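Local coordinates for amidohydrolase (Brucella melitensis biovar Abortus, PDB 4F0L), which is a metal-dependent hydrolase of the amidohydrolase family, holding an iron(III) ion here and probably acting as a deaminase, at residues N63-G72 with V109-M117. Residues are numbered along the deposited sequence; the frame is centred on the assembly and turned at random.
Sequences NLHSHAFQYG and VALRLYVDM. With FE (Fe (III) ion), chain E.
Tyr71 lies along helix 103-119 and takes the largest share of the contact. Leu113 packs on one face of its ring, with CB 4.0 Å from the ring centroid in a CH-pi contact. Leu113 CD1 comes within 3.5 Å of Tyr71 CD1. With CG anti to the backbone N (chi1 -179°), the ring reaches along the helix to Asp116. There Tyr71 OH gives a hydrogen bond of 2.6 Å to Asp116 OD2. Asp116 OD2 accepts it through its anti lone pair, and the carboxylate stands nearly upright to the ring, at 84°.

The packing is tight around Ala68. Its CB sits 3.9 Å from Ala110 CB, and its CA meets Leu113 CD2 at 3.5 Å. Val109 CG1 closes this end against Ala68 O. At the strand end, Met117 CE makes a van der Waals contact of 3.5 Å with Asn63 ND2; the two side chains cross at about a right angle. Asn63 OD1 accepts a hydrogen bond from Ser328 N.

Asp116 itself is partly exposed, and its link to Arg112 is loose. Asp116 OD2 lies 3.9 Å from Arg112 NH1, well out of the guanidinium plane, so charge alone links them. Arg112 NE forms a salt bridge with Glu446. Arg402 of the second subunit also hydrogen-bonds Tyr71 OH, so this edge lies at the dimer interface.

His65, near the end of strand 56-66, and His67, just after it, point away from the helix and bind the iron with His241 and Asp329. This is the HxH motif of the amidohydrolase barrel. Ser66 faces the helix, with OG against Leu113 CD2, and hydrogen-bonds Glu127. Strand 56-66 pairs with strand 122-129, and helix 103-119 packs outside them, between helices 145-157 and 442-457.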
ATOM      1  N   ASN B  63       2.741  16.380  -7.117  1.00 13.16           N
ATOM      2  CA  ASN B  63       3.341  15.753  -5.955  1.00 12.46           C
ATOM      3  C   ASN B  63       3.823  16.903  -5.109  1.00 12.48           C
ATOM      4  O   ASN B  63       4.892  17.423  -5.313  1.00 12.52           O
ATOM      5  CB  ASN B  63       4.486  14.825  -6.388  1.00 12.76           C
ATOM      6  CG  ASN B  63       4.918  13.876  -5.279  1.00 12.34           C
ATOM      7  OD1 ASN B  63       5.181  14.291  -4.146  1.00 12.73           O
ATOM      8  ND2 ASN B  63       4.963  12.603  -5.596  1.00 11.99           N
ATOM      9  N   LEU B  64       3.003  17.359  -4.175  1.00 12.62           N
ATOM     10  CA  LEU B  64       3.203  18.720  -3.663  1.00 13.10           C
ATOM     11  C   LEU B  64       4.280  18.879  -2.579  1.00 13.26           C
ATOM     12  O   LEU B  64       4.463  19.975  -2.093  1.00 13.70           O
ATOM     13  CB  LEU B  64       1.863  19.327  -3.210  1.00 13.56           C
ATOM     14  CG  LEU B  64       0.973  18.607  -2.206  1.00 13.50           C
ATOM     15  CD1 LEU B  64       1.790  18.050  -1.050  1.00 13.01           C
ATOM     16  CD2 LEU B  64      -0.076  19.599  -1.726  1.00 14.14           C
ATOM     17  N   HIS B  65       5.021  17.815  -2.238  1.00 12.72           N
ATOM     18  CA  HIS B  65       6.033  17.886  -1.152  1.00 12.98           C
ATOM     19  C   HIS B  65       6.972  16.728  -1.282  1.00 12.89           C
ATOM     20  O   HIS B  65       6.569  15.561  -1.155  1.00 11.98           O
ATOM     21  CB  HIS B  65       5.365  17.822   0.209  1.00 13.22           C
ATOM     22  CG  HIS B  65       6.276  18.070   1.370  1.00 13.39           C
ATOM     23  ND1 HIS B  65       6.711  19.316   1.698  1.00 13.90           N
ATOM     24  CD2 HIS B  65       6.797  17.212   2.324  1.00 13.50           C
ATOM     25  CE1 HIS B  65       7.514  19.230   2.780  1.00 14.25           C
ATOM     26  NE2 HIS B  65       7.541  17.956   3.182  1.00 13.72           N
ATOM     27  N   SER B  66       8.220  17.068  -1.560  1.00 13.66           N
ATOM     28  CA  SER B  66       9.304  16.139  -1.822  1.00 14.08           C
ATOM     29  C   SER B  66      10.613  16.683  -1.256  1.00 15.02           C
ATOM     30  O   SER B  66      10.890  17.867  -1.334  1.00 14.69           O
ATOM     31  CB  SER B  66       9.445  15.928  -3.328  1.00 13.92           C
ATOM     32  OG  SER B  66      10.685  15.362  -3.681  1.00 14.33           O
ATOM     33  N   HIS B  67      11.392  15.789  -0.652  1.00 16.04           N
ATOM     34  CA  HIS B  67      12.808  16.012  -0.400  1.00 17.20           C
ATOM     35  C   HIS B  67      13.569  15.031  -1.206  1.00 16.80           C
ATOM     36  O   HIS B  67      13.746  13.871  -0.792  1.00 16.22           O
ATOM     37  CB  HIS B  67      13.139  15.835   1.077  1.00 18.88           C
ATOM     38  CG  HIS B  67      12.132  16.459   1.985  1.00 20.34           C
ATOM     39  ND1 HIS B  67      11.865  17.769   1.963  1.00 23.18           N
ATOM     40  CD2 HIS B  67      11.305  15.903   2.941  1.00 21.07           C
ATOM     41  CE1 HIS B  67      10.905  18.034   2.886  1.00 23.04           C
ATOM     42  NE2 HIS B  67      10.574  16.891   3.473  1.00 21.59           N
ATOM     43  N   ALA B  68      14.081  15.488  -2.345  1.00 16.61           N
ATOM     44  CA  ALA B  68      14.579  14.580  -3.377  1.00 16.44           C
ATOM     45  C   ALA B  68      15.684  13.664  -2.853  1.00 17.05           C
ATOM     46  O   ALA B  68      15.688  12.482  -3.158  1.00 16.77           O
ATOM     47  CB  ALA B  68      15.056  15.333  -4.607  1.00 16.16           C
ATOM     48  N   PHE B  69      16.594  14.187  -2.036  1.00 18.03           N
ATOM     49  CA  PHE B  69      17.740  13.384  -1.577  1.00 18.53           C
ATOM     50  C   PHE B  69      17.345  12.167  -0.757  1.00 17.98           C
ATOM     51  O   PHE B  69      18.061  11.188  -0.752  1.00 17.00           O
ATOM     52  CB  PHE B  69      18.773  14.243  -0.817  1.00 20.08           C
ATOM     53  CG  PHE B  69      18.344  14.654   0.566  1.00 20.82           C
ATOM     54  CD1 PHE B  69      18.624  13.857   1.653  1.00 21.59           C
ATOM     55  CD2 PHE B  69      17.667  15.859   0.778  1.00 21.39           C
ATOM     56  CE1 PHE B  69      18.232  14.247   2.934  1.00 22.19           C
ATOM     57  CE2 PHE B  69      17.275  16.254   2.044  1.00 21.32           C
ATOM     58  CZ  PHE B  69      17.555  15.441   3.127  1.00 21.65           C
ATOM     59  N   GLN B  70      16.194  12.238  -0.086  1.00 17.89           N
ATOM     60  CA  GLN B  70      15.735  11.158   0.754  1.00 17.92           C
ATOM     61  C   GLN B  70      15.352   9.929  -0.057  1.00 18.08           C
ATOM     62  O   GLN B  70      15.310   8.813   0.492  1.00 18.80           O
ATOM     63  CB  GLN B  70      14.593  11.617   1.692  1.00 17.73           C
ATOM     64  CG  GLN B  70      15.085  12.652   2.713  1.00 17.90           C
ATOM     65  CD  GLN B  70      14.004  13.168   3.636  1.00 18.44           C
ATOM     66  OE1 GLN B  70      12.922  12.633   3.693  1.00 19.01           O
ATOM     67  NE2 GLN B  70      14.327  14.182   4.426  1.00 19.22           N
ATOM     68  N   TYR B  71      15.072  10.111  -1.349  1.00 17.32           N
ATOM     69  CA  TYR B  71      14.819   8.966  -2.237  1.00 17.35           C
ATOM     70  C   TYR B  71      15.995   7.994  -2.185  1.00 18.86           C
ATOM     71  O   TYR B  71      15.822   6.796  -2.348  1.00 18.87           O
ATOM     72  CB  TYR B  71      14.649   9.448  -3.662  1.00 16.64           C
ATOM     73  CG  TYR B  71      14.348   8.413  -4.746  1.00 15.99           C
ATOM     74  CD1 TYR B  71      13.105   7.780  -4.832  1.00 14.75           C
ATOM     75  CD2 TYR B  71      15.295   8.147  -5.743  1.00 16.07           C
ATOM     76  CE1 TYR B  71      12.832   6.861  -5.842  1.00 14.84           C
ATOM     77  CE2 TYR B  71      15.032   7.262  -6.765  1.00 16.33           C
ATOM     78  CZ  TYR B  71      13.796   6.601  -6.807  1.00 15.67           C
ATOM     79  OH  TYR B  71      13.554   5.730  -7.845  1.00 15.53           O
ATOM     80  N   GLY B  72      17.204   8.522  -2.018  1.00 19.77           N
ATOM     81  CA  GLY B  72      18.385   7.668  -1.907  1.00 21.54           C
ATOM     82  C   GLY B  72      18.360   6.739  -0.694  1.00 21.64           C
ATOM     83  O   GLY B  72      18.957   5.676  -0.723  1.00 21.95           O
ATOM     84  N   VAL B 109      20.214  11.518  -8.087  1.00 15.27           N
ATOM     85  CA  VAL B 109      19.125  11.077  -7.228  1.00 14.23           C
ATOM     86  C   VAL B 109      17.788  11.761  -7.583  1.00 13.74           C
ATOM     87  O   VAL B 109      16.766  11.081  -7.744  1.00 12.79           O
ATOM     88  CB  VAL B 109      19.457  11.295  -5.754  1.00 14.32           C
ATOM     89  CG1 VAL B 109      18.257  10.983  -4.873  1.00 13.64           C
ATOM     90  CG2 VAL B 109      20.674  10.440  -5.366  1.00 14.57           C
ATOM     91  N   ALA B 110      17.809  13.093  -7.710  1.00 13.45           N
ATOM     92  CA  ALA B 110      16.592  13.822  -8.071  1.00 13.09           C
ATOM     93  C   ALA B 110      16.053  13.395  -9.437  1.00 12.94           C
ATOM     94  O   ALA B 110      14.858  13.253  -9.617  1.00 13.19           O
ATOM     95  CB  ALA B 110      16.859  15.319  -8.060  1.00 12.65           C
ATOM     96  N   LEU B 111      16.931  13.202 -10.409  1.00 13.78           N
ATOM     97  CA  LEU B 111      16.467  12.736 -11.712  1.00 14.00           C
ATOM     98  C   LEU B 111      15.741  11.406 -11.608  1.00 14.29           C
ATOM     99  O   LEU B 111      14.607  11.271 -12.125  1.00 14.77           O
ATOM    100  CB  LEU B 111      17.593  12.679 -12.755  1.00 14.36           C
ATOM    101  CG  LEU B 111      17.198  12.101 -14.126  1.00 14.62           C
ATOM    102  CD1 LEU B 111      16.108  12.932 -14.772  1.00 14.14           C
ATOM    103  CD2 LEU B 111      18.410  11.963 -15.051  1.00 15.00           C
ATOM    104  N   ARG B 112      16.341  10.429 -10.929  1.00 14.36           N
ATOM    105  CA  ARG B 112      15.736   9.104 -10.872  1.00 14.35           C
ATOM    106  C   ARG B 112      14.424   9.130 -10.089  1.00 13.58           C
ATOM    107  O   ARG B 112      13.486   8.408 -10.420  1.00 13.12           O
ATOM    108  CB  ARG B 112      16.705   8.084 -10.277  1.00 15.17           C
ATOM    109  CG  ARG B 112      16.227   6.652 -10.317  1.00 15.54           C
ATOM    110  CD  ARG B 112      16.040   6.175 -11.763  1.00 16.17           C
ATOM    111  NE  ARG B 112      15.412   4.855 -11.893  1.00 16.44           N
ATOM    112  CZ  ARG B 112      14.090   4.618 -11.816  1.00 16.18           C
ATOM    113  NH1 ARG B 112      13.216   5.586 -11.618  1.00 15.59           N
ATOM    114  NH2 ARG B 112      13.647   3.385 -11.936  1.00 16.07           N
ATOM    115  N   LEU B 113      14.365   9.964  -9.067  1.00 13.23           N
ATOM    116  CA  LEU B 113      13.109  10.217  -8.352  1.00 13.06           C
ATOM    117  C   LEU B 113      12.010  10.806  -9.225  1.00 13.17           C
ATOM    118  O   LEU B 113      10.848  10.344  -9.204  1.00 13.55           O
ATOM    119  CB  LEU B 113      13.356  11.169  -7.208  1.00 12.58           C
ATOM    120  CG  LEU B 113      12.084  11.680  -6.535  1.00 12.37           C
ATOM    121  CD1 LEU B 113      11.256  10.535  -5.974  1.00 12.19           C
ATOM    122  CD2 LEU B 113      12.386  12.770  -5.477  1.00 12.14           C
ATOM    123  N   TYR B 114      12.374  11.814 -10.005  1.00 13.31           N
ATOM    124  CA  TYR B 114      11.372  12.471 -10.838  1.00 13.19           C
ATOM    125  C   TYR B 114      10.908  11.531 -11.950  1.00 13.15           C
ATOM    126  O   TYR B 114       9.740  11.561 -12.338  1.00 12.33           O
ATOM    127  CB  TYR B 114      11.871  13.842 -11.365  1.00 13.16           C
ATOM    128  CG  TYR B 114      12.196  14.866 -10.264  1.00 13.16           C
ATOM    129  CD1 TYR B 114      11.596  14.804  -9.002  1.00 13.31           C
ATOM    130  CD2 TYR B 114      13.094  15.894 -10.490  1.00 13.35           C
ATOM    131  CE1 TYR B 114      11.908  15.714  -8.007  1.00 13.12           C
ATOM    132  CE2 TYR B 114      13.387  16.806  -9.520  1.00 13.31           C
ATOM    133  CZ  TYR B 114      12.801  16.717  -8.278  1.00 13.29           C
ATOM    134  OH  TYR B 114      13.098  17.621  -7.279  1.00 13.24           O
ATOM    135  N   VAL B 115      11.798  10.666 -12.448  1.00 13.78           N
ATOM    136  CA  VAL B 115      11.373   9.627 -13.374  1.00 13.78           C
ATOM    137  C   VAL B 115      10.344   8.678 -12.718  1.00 14.11           C
ATOM    138  O   VAL B 115       9.302   8.340 -13.300  1.00 13.49           O
ATOM    139  CB  VAL B 115      12.571   8.848 -13.930  1.00 14.72           C
ATOM    140  CG1 VAL B 115      12.131   7.478 -14.478  1.00 14.08           C
ATOM    141  CG2 VAL B 115      13.321   9.685 -14.978  1.00 15.27           C
ATOM    142  N   ASP B 116      10.655   8.226 -11.513  1.00 14.27           N
ATOM    143  CA  ASP B 116       9.741   7.375 -10.749  1.00 15.33           C
ATOM    144  C   ASP B 116       8.362   8.093 -10.544  1.00 13.97           C
ATOM    145  O   ASP B 116       7.287   7.515 -10.759  1.00 13.52           O
ATOM    146  CB  ASP B 116      10.425   7.071  -9.406  1.00 16.97           C
ATOM    147  CG  ASP B 116      10.176   5.684  -8.914  1.00 19.93           C
ATOM    148  OD1 ASP B 116       9.006   5.259  -9.063  1.00 23.72           O
ATOM    149  OD2 ASP B 116      11.124   5.053  -8.318  1.00 21.51           O
ATOM    150  N   MET B 117       8.397   9.363 -10.145  1.00 12.53           N
ATOM    151  CA  MET B 117       7.146  10.145  -9.983  1.00 11.87           C
ATOM    152  C   MET B 117       6.376  10.225 -11.297  1.00 11.42           C
ATOM    153  O   MET B 117       5.191   9.995 -11.319  1.00 11.10           O
ATOM    154  CB  MET B 117       7.446  11.563  -9.504  1.00 11.95           C
ATOM    155  CG  MET B 117       7.890  11.641  -8.034  1.00 12.14           C
ATOM    156  SD  MET B 117       8.175  13.352  -7.556  1.00 12.39           S
ATOM    157  CE  MET B 117       8.398  13.219  -5.776  1.00 11.93           C
TER
HETATM  158 FE    FE E 501       8.723  16.854   4.632  1.00 32.76          FE
HETATM  159  O   HOH W   1       7.605  15.802   6.173  1.00 25.98           O
HETATM  160  O   HOH W   2      10.219  15.898   6.056  1.00 32.69           O